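Local coordinates for protein beta-L-arabinobiosidase (Bacteroides thetaiotaomicron, PDB 5MQR) that probably hydrolyses glycosidic bonds in complex plant pectin, with an arabinobiosidase or arabinofuranosidase activity in a chain that also carries sialidase-like modules, at residues 45-50 / 564-569; 112-117 / 400-405; 415-420 / 429-434; 440-443 / 448-451. One frame throughout, in Å; residues are numbered along the deposited sequence.

Contact 1 of 4, residues 45-50 / 564-569; sequences LSPVVG and IERIVF
Glu-565 reaches out from its strand to the hydroxyl of Ser-46, which donates a hydrogen bond to the carboxylate: Ser-46 OG lies 2.6 Å from Glu-565 OE2, on the syn lone pair of that oxygen. A bend at chi2 (148°) turns the carboxylate toward the serine. The same oxygen has a second donor on its anti side, where Arg-566 NE closes a salt bridge at 2.9 Å from Glu-565 OE2. This partner lies 16° out of the carboxylate plane, so OE2 is gripped from two sides, which probably fixes the rotation of the carboxylate. Lys-464 NZ hydrogen-bonds Ser-46 OG and Pro-47 O, bringing a positive charge close to this carboxylate.

Next along the strand, Arg-566 bends at chi3 (-76°) and brings its guanidinium under the proline ring. Pro-47 CD rests over one face, displaced toward the rim, with Pro-47 CD 3.4 Å from Arg-566 NH1. A water ties the two segments once more, 2.8 Å from both Leu-45 O, to which it donates, and Arg-566 NH1, from which it accepts. Arg-566 NH1 also makes a salt bridge with Glu-462, so the buried positive charge is shared between two carboxylates.

Two successive side chains can work together here because Glu-565 and Arg-566 both face Leu-492 on the neighbouring strand, the signature of a classic beta bulge.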
loop_
_atom_site.group_PDB
_atom_site.type_symbol
_atom_site.label_atom_id
_atom_site.label_comp_id
_atom_site.label_asym_id
_atom_site.label_seq_id
_atom_site.Cartn_x
_atom_site.Cartn_y
_atom_site.Cartn_z
ATOM N N LEU A 45 -14.782 -0.113 -13.373
ATOM C CA LEU A 45 -13.886 -0.557 -12.315
ATOM C C LEU A 45 -12.442 -0.400 -12.749
ATOM O O LEU A 45 -12.077 -0.806 -13.848
ATOM C CB LEU A 45 -14.134 -2.017 -11.994
ATOM C CG LEU A 45 -15.548 -2.399 -11.563
ATOM C CD1 LEU A 45 -15.593 -3.889 -11.312
ATOM C CD2 LEU A 45 -15.996 -1.632 -10.314
ATOM N N SER A 46 -11.633 0.213 -11.893
ATOM C CA SER A 46 -10.213 0.289 -12.099
ATOM C C SER A 46 -9.628 -1.058 -11.718
ATOM O O SER A 46 -10.085 -1.683 -10.759
ATOM C CB SER A 46 -9.596 1.388 -11.228
ATOM O OG SER A 46 -8.238 1.616 -11.580
ATOM N N PRO A 47 -8.639 -1.529 -12.474
ATOM C CA PRO A 47 -8.048 -2.823 -12.163
ATOM C C PRO A 47 -7.066 -2.741 -11.037
ATOM O O PRO A 47 -6.525 -1.679 -10.794
ATOM C CB PRO A 47 -7.318 -3.198 -13.454
ATOM C CG PRO A 47 -6.914 -1.875 -14.030
ATOM C CD PRO A 47 -8.059 -0.942 -13.695
ATOM N N VAL A 48 -6.831 -3.877 -10.380
ATOM C CA VAL A 48 -5.693 -4.013 -9.488
ATOM C C VAL A 48 -4.396 -3.996 -10.312
ATOM O O VAL A 48 -4.418 -4.216 -11.524
ATOM C CB VAL A 48 -5.816 -5.222 -8.544
ATOM C CG1 VAL A 48 -7.084 -5.090 -7.693
ATOM C CG2 VAL A 48 -5.808 -6.546 -9.285
ATOM N N VAL A 49 -3.274 -3.676 -9.663
ATOM C CA VAL A 49 -1.969 -3.566 -10.347
ATOM C C VAL A 49 -1.526 -4.937 -10.867
ATOM O O VAL A 49 -1.572 -5.949 -10.149
ATOM C CB VAL A 49 -0.856 -3.026 -9.410
ATOM C CG1 VAL A 49 0.523 -3.109 -10.064
ATOM C CG2 VAL A 49 -1.145 -1.589 -8.980
ATOM N N GLY A 50 -1.087 -4.952 -12.121
ATOM C CA GLY A 50 -0.319 -6.067 -12.641
ATOM C C GLY A 50 -1.084 -7.291 -13.077
ATOM O O GLY A 50 -0.490 -8.343 -13.180
ATOM N N ILE A 564 -5.568 11.568 -13.463
ATOM C CA ILE A 564 -5.245 10.531 -14.413
ATOM C C ILE A 564 -4.450 9.467 -13.687
ATOM O O ILE A 564 -3.447 9.777 -13.036
ATOM C CB ILE A 564 -4.388 11.107 -15.541
ATOM C CG1 ILE A 564 -5.176 12.199 -16.269
ATOM C CG2 ILE A 564 -3.914 9.999 -16.490
ATOM C CD1 ILE A 564 -4.314 13.395 -16.619
ATOM N N GLU A 565 -4.889 8.225 -13.801
ATOM C CA GLU A 565 -4.213 7.118 -13.124
ATOM C C GLU A 565 -3.685 6.000 -14.045
ATOM O O GLU A 565 -3.012 5.088 -13.551
ATOM C CB GLU A 565 -5.143 6.498 -12.079
ATOM C CG GLU A 565 -6.490 6.034 -12.625
ATOM C CD GLU A 565 -7.035 4.831 -11.888
ATOM O OE1 GLU A 565 -7.023 4.881 -10.635
ATOM O OE2 GLU A 565 -7.502 3.868 -12.556
ATOM N N ARG A 566 -4.013 6.041 -15.338
ATOM C CA ARG A 566 -3.640 4.982 -16.274
ATOM C C ARG A 566 -3.342 5.494 -17.654
ATOM O O ARG A 566 -4.042 6.376 -18.146
ATOM C CB ARG A 566 -4.765 3.981 -16.427
ATOM C CG ARG A 566 -4.778 2.940 -15.355
ATOM C CD ARG A 566 -5.962 2.045 -15.575
ATOM N NE ARG A 566 -7.204 2.672 -15.159
ATOM C CZ ARG A 566 -8.423 2.249 -15.492
ATOM N NH1 ARG A 566 -8.596 1.212 -16.314
ATOM N NH2 ARG A 566 -9.473 2.880 -14.998
ATOM N N ILE A 567 -2.324 4.889 -18.266
ATOM C CA ILE A 567 -2.058 5.020 -19.685
ATOM C C ILE A 567 -2.283 3.639 -20.305
ATOM O O ILE A 567 -1.766 2.649 -19.808
ATOM C CB ILE A 567 -0.629 5.551 -19.979
ATOM C CG1 ILE A 567 -0.379 6.876 -19.247
ATOM C CG2 ILE A 567 -0.435 5.817 -21.463
ATOM C CD1 ILE A 567 0.329 6.674 -17.941
ATOM N N VAL A 568 -3.071 3.603 -21.385
ATOM C CA VAL A 568 -3.542 2.385 -22.045
ATOM C C VAL A 568 -3.054 2.416 -23.489
ATOM O O VAL A 568 -3.180 3.442 -24.174
ATOM C CB VAL A 568 -5.095 2.297 -22.032
ATOM C CG1 VAL A 568 -5.610 1.121 -22.865
ATOM C CG2 VAL A 568 -5.619 2.184 -20.605
ATOM N N PHE A 569 -2.497 1.297 -23.946
ATOM C CA PHE A 569 -2.051 1.141 -25.328
ATOM C C PHE A 569 -2.853 -0.049 -25.864
ATOM O O PHE A 569 -2.752 -1.169 -25.317
ATOM C CB PHE A 569 -0.537 0.883 -25.410
ATOM C CG PHE A 569 0.329 1.952 -24.767
ATOM C CD1 PHE A 569 0.465 2.025 -23.399
ATOM C CD2 PHE A 569 1.058 2.833 -25.541
ATOM C CE1 PHE A 569 1.267 2.989 -22.803
ATOM C CE2 PHE A 569 1.874 3.794 -24.966
ATOM C CZ PHE A 569 1.991 3.871 -23.596
HETATM O O HOH W 1 -10.950 -0.349 -16.334
#

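Contact 2 of 4, residues 112-117 / 400-405; sequences DGYQWT and ISRIPV
Trp-116 brings CZ2 and CH2 of its six-membered ring up to CD1 of Ile-400, with Trp-116 CZ2 3.8 Å from Ile-400 CD1, the two side chains crossing at about a right angle. Ile-400 has CG1 anti to its backbone N (chi1 -154°), which sends CD1 to the indole while CG2 meets Gly-113 O at 3.9 Å. That carbonyl also takes a weak bond from the indole, Trp-116 NE1 lying 2.9 Å from Gly-113 O.

Further along the strand, Arg-402 is stretched out from CG to NE and reaches the phenol. Arg-402 NH1 donates to Tyr-114 OH over 2.8 Å, arriving near the plane of the ring at its edge, although the hydroxyl is tilted 33° from the guanidinium plane and the bond is bent. His-52 ND1 is the stronger partner of Tyr-114 OH. Asp-386 pairs with Arg-402 NH2, and Ala-426 O accepts from NH1. A leucine in place of Arg-402 would probably leave the carboxylate of Asp-386 without its counter-charge and the phenol of Tyr-114 held by the histidine with less restraint.

The loop itself is pinned by Asp-112, whose OD1 accepts from Tyr-114 N at 2.9 Å and from Gln-115 N at 3.0 Å, an Asx turn extended to an Asx motif. With Ser-110, Asp-112, Gly-113 and Trp-116 in the order Ser-x-Asp-Gly-x-x-Trp, between the third and fourth strands of a four-stranded blade, the turn is consistent with the Asp box of sialidase-like beta propellers.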
loop_
_atom_site.group_PDB
_atom_site.type_symbol
_atom_site.label_atom_id
_atom_site.label_comp_id
_atom_site.label_asym_id
_atom_site.label_seq_id
_atom_site.Cartn_x
_atom_site.Cartn_y
_atom_site.Cartn_z
ATOM N N ASP A 112 4.785 -22.187 -16.350
ATOM C CA ASP A 112 4.791 -20.774 -15.914
ATOM C C ASP A 112 3.426 -20.074 -15.874
ATOM O O ASP A 112 3.323 -18.976 -15.339
ATOM C CB ASP A 112 5.789 -19.949 -16.755
ATOM C CG ASP A 112 5.449 -19.919 -18.269
ATOM O OD1 ASP A 112 4.399 -20.424 -18.728
ATOM O OD2 ASP A 112 6.259 -19.371 -19.025
ATOM N N GLY A 113 2.388 -20.705 -16.407
ATOM C CA GLY A 113 1.070 -20.084 -16.552
ATOM C C GLY A 113 0.846 -19.268 -17.828
ATOM O O GLY A 113 -0.286 -18.848 -18.088
ATOM N N TYR A 114 1.897 -19.053 -18.625
ATOM C CA TYR A 114 1.837 -18.237 -19.858
ATOM C C TYR A 114 1.880 -19.053 -21.158
ATOM O O TYR A 114 1.179 -18.734 -22.126
ATOM C CB TYR A 114 2.986 -17.210 -19.873
ATOM C CG TYR A 114 2.845 -16.150 -18.810
ATOM C CD1 TYR A 114 3.250 -16.394 -17.501
ATOM C CD2 TYR A 114 2.255 -14.917 -19.100
ATOM C CE1 TYR A 114 3.085 -15.428 -16.513
ATOM C CE2 TYR A 114 2.102 -13.947 -18.122
ATOM C CZ TYR A 114 2.514 -14.206 -16.834
ATOM O OH TYR A 114 2.379 -13.233 -15.869
ATOM N N GLN A 115 2.727 -20.078 -21.167
ATOM C CA GLN A 115 2.942 -20.989 -22.307
ATOM C C GLN A 115 2.403 -22.367 -21.920
ATOM O O GLN A 115 2.878 -22.998 -20.969
ATOM C CB GLN A 115 4.444 -21.083 -22.588
ATOM C CG GLN A 115 4.844 -22.022 -23.714
ATOM C CD GLN A 115 6.351 -22.292 -23.777
ATOM O OE1 GLN A 115 7.073 -22.249 -22.773
ATOM N NE2 GLN A 115 6.825 -22.604 -24.971
ATOM N N TRP A 116 1.450 -22.845 -22.703
ATOM C CA TRP A 116 0.714 -24.058 -22.401
ATOM C C TRP A 116 0.872 -25.118 -23.508
ATOM O O TRP A 116 1.042 -24.793 -24.680
ATOM C CB TRP A 116 -0.774 -23.723 -22.264
ATOM C CG TRP A 116 -1.068 -22.810 -21.140
ATOM C CD1 TRP A 116 -0.867 -21.462 -21.100
ATOM C CD2 TRP A 116 -1.610 -23.179 -19.875
ATOM N NE1 TRP A 116 -1.247 -20.968 -19.875
ATOM C CE2 TRP A 116 -1.711 -21.998 -19.104
ATOM C CE3 TRP A 116 -2.014 -24.389 -19.313
ATOM C CZ2 TRP A 116 -2.189 -21.999 -17.800
ATOM C CZ3 TRP A 116 -2.512 -24.390 -18.035
ATOM C CH2 TRP A 116 -2.596 -23.203 -17.283
ATOM N N THR A 117 0.776 -26.384 -23.123
ATOM C CA THR A 117 0.647 -27.471 -24.080
ATOM C C THR A 117 -0.730 -27.393 -24.755
ATOM O O THR A 117 -1.652 -26.701 -24.270
ATOM C CB THR A 117 0.749 -28.834 -23.383
ATOM O OG1 THR A 117 -0.264 -28.922 -22.375
ATOM C CG2 THR A 117 2.133 -29.020 -22.734
ATOM N N ILE A 400 -7.001 -17.543 -18.710
ATOM C CA ILE A 400 -6.542 -17.517 -17.319
ATOM C C ILE A 400 -6.122 -16.072 -16.966
ATOM O O ILE A 400 -5.744 -15.313 -17.835
ATOM C CB ILE A 400 -5.416 -18.570 -17.071
ATOM C CG1 ILE A 400 -5.380 -19.016 -15.600
ATOM C CG2 ILE A 400 -4.028 -18.064 -17.524
ATOM C CD1 ILE A 400 -4.512 -20.250 -15.329
ATOM N N SER A 401 -6.236 -15.693 -15.702
ATOM C CA SER A 401 -5.707 -14.414 -15.246
ATOM C C SER A 401 -4.807 -14.641 -14.062
ATOM O O SER A 401 -5.119 -15.416 -13.166
ATOM C CB SER A 401 -6.811 -13.413 -14.887
ATOM O OG SER A 401 -7.278 -12.721 -16.045
ATOM N N ARG A 402 -3.669 -13.967 -14.091
ATOM C CA ARG A 402 -2.761 -13.911 -12.963
ATOM C C ARG A 402 -2.962 -12.566 -12.263
ATOM O O ARG A 402 -2.873 -11.525 -12.893
ATOM C CB ARG A 402 -1.338 -14.023 -13.453
ATOM C CG ARG A 402 -0.300 -13.917 -12.358
ATOM C CD ARG A 402 0.983 -13.447 -12.992
ATOM N NE ARG A 402 2.112 -13.563 -12.102
ATOM C CZ ARG A 402 3.327 -13.074 -12.344
ATOM N NH1 ARG A 402 3.589 -12.380 -13.447
ATOM N NH2 ARG A 402 4.286 -13.264 -11.436
ATOM N N ILE A 403 -3.192 -12.613 -10.963
ATOM C CA ILE A 403 -3.374 -11.419 -10.139
ATOM C C ILE A 403 -2.264 -11.399 -9.075
ATOM O O ILE A 403 -2.204 -12.307 -8.244
ATOM C CB ILE A 403 -4.762 -11.417 -9.495
ATOM C CG1 ILE A 403 -5.824 -11.418 -10.607
ATOM C CG2 ILE A 403 -4.922 -10.229 -8.561
ATOM C CD1 ILE A 403 -7.084 -12.165 -10.248
ATOM N N PRO A 404 -1.362 -10.390 -9.128
ATOM C CA PRO A 404 -0.269 -10.357 -8.136
ATOM C C PRO A 404 -0.749 -10.209 -6.697
ATOM O O PRO A 404 -1.721 -9.515 -6.453
ATOM C CB PRO A 404 0.581 -9.152 -8.561
ATOM C CG PRO A 404 0.328 -9.064 -10.039
ATOM C CD PRO A 404 -1.135 -9.404 -10.199
ATOM N N VAL A 405 -0.076 -10.923 -5.799
ATOM C CA VAL A 405 -0.361 -10.961 -4.372
ATOM C C VAL A 405 0.940 -10.573 -3.654
ATOM O O VAL A 405 2.029 -11.024 -4.050
ATOM C CB VAL A 405 -0.831 -12.362 -3.956
ATOM C CG1 VAL A 405 -1.032 -12.484 -2.454
ATOM C CG2 VAL A 405 -2.125 -12.696 -4.691
#

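Contact 3 of 4, residues 415-420 / 429-434; sequences ADDDFS and TNWNIY
The indole of Trp-431 meets Phe-419 on one side and Asp-417 at its nitrogen. The two rings form an offset edge-to-face pair, the edge of Phe-419 turned to the face of the five-membered ring, centroids 5.4 Å apart and planes at 62°. Trp-431 NE1 lies in the plane of the phenyl ring at its rim, with Phe-419 CE1 3.5 Å from Trp-431 NE1, while Phe-419 CZ packs 3.6 Å from Trp-431 CZ2. At the indole edge, Trp-431 NE1 donates to Asp-417 OD2, 2.8 Å away. The bond is bent: the oxygen sits 24° from the ring plane and is met from above the carboxylate plane. Asp-417 has CG anti to its carbonyl carbon (chi1 -58°), which swings the carboxylate across to the indole.

This joins two sheets of what looks like the beta sandwich of a carbohydrate-binding-type module. Trp-431 projects from the side of the mixed sheet onto Ile-604 and Val-607 of strand 600-610 in the other sheet, and Asp-417 bonds through its backbone to Val-607 of that strand. Arg-463 makes a salt bridge with Asp-417 OD2, so the oxygen serves an indole and a guanidinium. A valine at Trp-431 would probably leave Asp-417 without its neutral donor and open a gap beside the phenyl ring of Phe-419.

Next to Trp-431 in sequence, Asn-430 ND2 hydrogen-bonds the sulfonate of a buffer molecule, which lies close to the indole.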
loop_
_atom_site.group_PDB
_atom_site.type_symbol
_atom_site.label_atom_id
_atom_site.label_comp_id
_atom_site.label_asym_id
_atom_site.label_seq_id
_atom_site.Cartn_x
_atom_site.Cartn_y
_atom_site.Cartn_z
ATOM N N ALA A 415 6.044 5.521 -13.278
ATOM C CA ALA A 415 6.704 4.637 -14.200
ATOM C C ALA A 415 8.096 5.159 -14.513
ATOM O O ALA A 415 8.310 6.354 -14.714
ATOM C CB ALA A 415 5.898 4.528 -15.491
ATOM N N ASP A 416 9.033 4.227 -14.570
ATOM C CA ASP A 416 10.335 4.479 -15.145
ATOM C C ASP A 416 10.878 3.110 -15.543
ATOM O O ASP A 416 11.650 2.506 -14.815
ATOM C CB ASP A 416 11.238 5.226 -14.137
ATOM C CG ASP A 416 12.551 5.642 -14.744
ATOM O OD1 ASP A 416 12.712 5.604 -15.988
ATOM O OD2 ASP A 416 13.437 6.009 -13.963
ATOM N N ASP A 417 10.440 2.638 -16.705
ATOM C CA ASP A 417 10.459 1.238 -17.048
ATOM C C ASP A 417 11.410 1.026 -18.198
ATOM O O ASP A 417 11.314 1.686 -19.234
ATOM C CB ASP A 417 9.063 0.765 -17.462
ATOM C CG ASP A 417 7.995 0.992 -16.376
ATOM O OD1 ASP A 417 8.291 1.355 -15.214
ATOM O OD2 ASP A 417 6.812 0.804 -16.722
ATOM N N ASP A 418 12.345 0.110 -17.987
ATOM C CA ASP A 418 13.281 -0.342 -18.999
ATOM C C ASP A 418 12.976 -1.827 -19.200
ATOM O O ASP A 418 13.291 -2.648 -18.345
ATOM C CB ASP A 418 14.701 -0.082 -18.487
ATOM C CG ASP A 418 15.795 -0.553 -19.438
ATOM O OD1 ASP A 418 15.471 -1.121 -20.499
ATOM O OD2 ASP A 418 16.998 -0.361 -19.082
ATOM N N PHE A 419 12.354 -2.154 -20.329
ATOM C CA PHE A 419 11.875 -3.524 -20.581
ATOM C C PHE A 419 12.997 -4.540 -20.828
ATOM O O PHE A 419 12.772 -5.731 -20.679
ATOM C CB PHE A 419 10.870 -3.559 -21.729
ATOM C CG PHE A 419 9.660 -2.705 -21.494
ATOM C CD1 PHE A 419 8.822 -2.948 -20.409
ATOM C CD2 PHE A 419 9.359 -1.643 -22.353
ATOM C CE1 PHE A 419 7.716 -2.144 -20.175
ATOM C CE2 PHE A 419 8.254 -0.842 -22.123
ATOM C CZ PHE A 419 7.427 -1.095 -21.033
ATOM N N SER A 420 14.197 -4.062 -21.174
ATOM C CA SER A 420 15.384 -4.923 -21.361
ATOM C C SER A 420 15.793 -5.578 -20.046
ATOM O O SER A 420 16.445 -6.611 -20.044
ATOM C CB SER A 420 16.571 -4.132 -21.949
ATOM O OG SER A 420 17.085 -3.204 -21.015
ATOM N N THR A 429 5.559 -6.909 -13.557
ATOM C CA THR A 429 4.754 -6.828 -12.329
ATOM C C THR A 429 3.920 -5.542 -12.232
ATOM O O THR A 429 2.880 -5.527 -11.595
ATOM C CB THR A 429 5.689 -6.925 -11.072
ATOM O OG1 THR A 429 6.773 -5.989 -11.191
ATOM C CG2 THR A 429 6.290 -8.322 -10.927
ATOM N N ASN A 430 4.398 -4.472 -12.846
ATOM C CA ASN A 430 3.725 -3.182 -12.834
ATOM C C ASN A 430 2.855 -2.900 -14.074
ATOM O O ASN A 430 2.323 -1.785 -14.196
ATOM C CB ASN A 430 4.771 -2.076 -12.720
ATOM C CG ASN A 430 5.496 -2.100 -11.406
ATOM O OD1 ASN A 430 4.883 -2.123 -10.329
ATOM N ND2 ASN A 430 6.805 -2.079 -11.473
ATOM N N TRP A 431 2.718 -3.875 -14.977
ATOM C CA TRP A 431 1.919 -3.694 -16.193
ATOM C C TRP A 431 0.721 -4.609 -16.187
ATOM O O TRP A 431 0.826 -5.753 -15.797
ATOM C CB TRP A 431 2.760 -3.930 -17.426
ATOM C CG TRP A 431 3.612 -2.770 -17.745
ATOM C CD1 TRP A 431 4.817 -2.469 -17.192
ATOM C CD2 TRP A 431 3.320 -1.724 -18.668
ATOM N NE1 TRP A 431 5.314 -1.306 -17.730
ATOM C CE2 TRP A 431 4.415 -0.826 -18.644
ATOM C CE3 TRP A 431 2.249 -1.472 -19.546
ATOM C CZ2 TRP A 431 4.469 0.315 -19.446
ATOM C CZ3 TRP A 431 2.299 -0.349 -20.353
ATOM C CH2 TRP A 431 3.405 0.545 -20.294
ATOM N N ASN A 432 -0.425 -4.060 -16.563
ATOM C CA ASN A 432 -1.630 -4.839 -16.820
ATOM C C ASN A 432 -1.620 -5.230 -18.286
ATOM O O ASN A 432 -1.343 -4.401 -19.138
ATOM C CB ASN A 432 -2.855 -4.029 -16.449
ATOM C CG ASN A 432 -2.935 -3.807 -14.947
ATOM O OD1 ASN A 432 -1.978 -3.331 -14.324
ATOM N ND2 ASN A 432 -4.026 -4.228 -14.350
ATOM N N ILE A 433 -1.839 -6.509 -18.559
ATOM C CA ILE A 433 -1.631 -7.074 -19.873
ATOM C C ILE A 433 -2.868 -7.903 -20.251
ATOM O O ILE A 433 -3.363 -8.712 -19.465
ATOM C CB ILE A 433 -0.336 -7.921 -19.891
ATOM C CG1 ILE A 433 0.889 -7.023 -19.752
ATOM C CG2 ILE A 433 -0.204 -8.708 -21.183
ATOM C CD1 ILE A 433 2.168 -7.802 -19.600
ATOM N N TYR A 434 -3.343 -7.667 -21.470
ATOM C CA TYR A 434 -4.442 -8.378 -22.092
ATOM C C TYR A 434 -3.867 -8.974 -23.370
ATOM O O TYR A 434 -3.507 -8.230 -24.280
ATOM C CB TYR A 434 -5.562 -7.379 -22.412
ATOM C CG TYR A 434 -6.743 -8.000 -23.111
ATOM C CD1 TYR A 434 -7.649 -8.806 -22.416
ATOM C CD2 TYR A 434 -6.965 -7.778 -24.455
ATOM C CE1 TYR A 434 -8.746 -9.372 -23.060
ATOM C CE2 TYR A 434 -8.048 -8.344 -25.097
ATOM C CZ TYR A 434 -8.937 -9.146 -24.404
ATOM O OH TYR A 434 -10.001 -9.731 -25.064
#

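Contact 4 of 4, residues 440-443 / 448-451; sequences PVSL and LKLQ
Strands 441-444 and 447-452 make an antiparallel beta hairpin, their short axes 4.7 Å apart at 147°. Ser-442 and Lys-449 are the hydrogen-bonded pair: Lys-449 N lies 2.7 Å from Ser-442 O, and Ser-442 N 3.0 Å from Lys-449 O. Val-441 with Leu-450 and Leu-443 with Leu-448 are the non-hydrogen-bonded pairs on either side. One step further, Gln-451 N donates to Pro-440 O at 3.1 Å, nearly straight. The backbone also contributes a CA-H...O contact, with Val-441 CA 3.4 Å from Lys-449 O.

Leu-448 has CG anti to the backbone N (chi1 -180°), and its CD1 lies 3.7 Å from Val-441 CG1 and 4.1 Å from Leu-443 CD2, leaning across the ladder to both residues. On the face with Ser-442 and Lys-449, the hydroxyl rests alongside the lysine chain, Ser-442 OG 3.7 Å from Lys-449 CE, and Lys-449 NZ runs on to a salt bridge with Glu-444. A water sits within hydrogen-bonding reach of Pro-440 O and Gln-451 OE1, with Ser-442 OG very close to it, while the NE2 of Gln-451 is held by Glu-601.

Strand 600-610 pairs with the other side of strand 447-452. The apolar face turns toward Ile-433, Trp-431 and Val-461 of the facing sheet, and the second strand leads straight to Asp-452, a ligand of the bound calcium ion.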
loop_
_atom_site.group_PDB
_atom_site.type_symbol
_atom_site.label_atom_id
_atom_site.label_comp_id
_atom_site.label_asym_id
_atom_site.label_seq_id
_atom_site.Cartn_x
_atom_site.Cartn_y
_atom_site.Cartn_z
ATOM N N PRO A 440 -1.010 -11.197 -29.398
ATOM C CA PRO A 440 -0.220 -11.426 -28.192
ATOM C C PRO A 440 0.660 -10.255 -27.812
ATOM O O PRO A 440 1.062 -9.460 -28.673
ATOM C CB PRO A 440 0.653 -12.626 -28.578
ATOM C CG PRO A 440 0.865 -12.455 -30.035
ATOM C CD PRO A 440 -0.413 -11.870 -30.568
ATOM N N VAL A 441 0.929 -10.141 -26.519
ATOM C CA VAL A 441 1.863 -9.173 -25.999
ATOM C C VAL A 441 3.151 -9.904 -25.620
ATOM O O VAL A 441 3.087 -10.966 -25.033
ATOM C CB VAL A 441 1.248 -8.467 -24.776
ATOM C CG1 VAL A 441 2.274 -7.576 -24.083
ATOM C CG2 VAL A 441 0.022 -7.682 -25.206
ATOM N N SER A 442 4.309 -9.335 -25.945
ATOM C CA SER A 442 5.575 -9.998 -25.685
ATOM C C SER A 442 6.682 -8.983 -25.524
ATOM O O SER A 442 6.484 -7.817 -25.820
ATOM C CB SER A 442 5.936 -10.952 -26.854
ATOM O OG SER A 442 6.073 -10.204 -28.063
ATOM N N LEU A 443 7.853 -9.450 -25.092
ATOM C CA LEU A 443 9.052 -8.621 -25.031
ATOM C C LEU A 443 9.999 -8.909 -26.188
ATOM O O LEU A 443 10.088 -10.033 -26.676
ATOM C CB LEU A 443 9.786 -8.849 -23.717
ATOM C CG LEU A 443 9.045 -8.329 -22.483
ATOM C CD1 LEU A 443 9.700 -8.829 -21.202
ATOM C CD2 LEU A 443 8.985 -6.817 -22.495
ATOM N N LEU A 448 8.472 -3.447 -25.374
ATOM C CA LEU A 448 7.211 -4.134 -25.115
ATOM C C LEU A 448 6.450 -4.150 -26.437
ATOM O O LEU A 448 6.170 -3.084 -26.988
ATOM C CB LEU A 448 6.407 -3.403 -24.057
ATOM C CG LEU A 448 5.056 -4.007 -23.662
ATOM C CD1 LEU A 448 5.162 -5.455 -23.182
ATOM C CD2 LEU A 448 4.450 -3.142 -22.580
ATOM N N LYS A 449 6.147 -5.340 -26.954
ATOM C CA LYS A 449 5.567 -5.480 -28.302
ATOM C C LYS A 449 4.119 -5.906 -28.220
ATOM O O LYS A 449 3.777 -6.797 -27.458
ATOM C CB LYS A 449 6.333 -6.507 -29.133
ATOM C CG LYS A 449 6.107 -6.412 -30.640
ATOM C CD LYS A 449 6.583 -7.609 -31.472
ATOM C CE LYS A 449 7.687 -8.415 -30.836
ATOM N NZ LYS A 449 8.414 -9.293 -31.759
ATOM N N LEU A 450 3.294 -5.242 -29.026
ATOM C CA LEU A 450 1.914 -5.577 -29.217
ATOM C C LEU A 450 1.772 -6.059 -30.657
ATOM O O LEU A 450 2.105 -5.320 -31.580
ATOM C CB LEU A 450 1.061 -4.336 -29.010
ATOM C CG LEU A 450 1.004 -3.830 -27.566
ATOM C CD1 LEU A 450 2.306 -3.196 -27.137
ATOM C CD2 LEU A 450 -0.114 -2.808 -27.419
ATOM N N GLN A 451 1.284 -7.286 -30.842
ATOM C CA GLN A 451 0.964 -7.817 -32.166
ATOM C C GLN A 451 -0.542 -8.057 -32.263
ATOM O O GLN A 451 -1.188 -8.262 -31.251
ATOM C CB GLN A 451 1.725 -9.102 -32.427
ATOM C CG GLN A 451 3.229 -8.918 -32.550
ATOM C CD GLN A 451 3.984 -10.239 -32.649
ATOM O OE1 GLN A 451 3.851 -11.114 -31.790
ATOM N NE2 GLN A 451 4.790 -10.384 -33.692
HETATM O O HOH W 2 3.915 -9.777 -29.270
#

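In the fold
From the N terminus, residues 45-50 come first and wait for strand 564-570 more than 500 residues later, so contact 1 closes a long loop that encloses the other three. Within it contact 2 ties a turn of the first four-stranded blade to strand 397-403, which with 387-393 and 52-57 probably forms the closing blade. Contacts 3 and 4 follow, each closing a short loop; the three inner contacts run in series and none cross. On the mixed sheet, Asn-432 links contact 3 to residues 48-50, while Phe-419 packs on the hairpin of contact 4. Contact 1 joins the propeller to the carbohydrate-binding-like module, contact 2 stays on the propeller side, and contacts 3 and 4 lie in the second module.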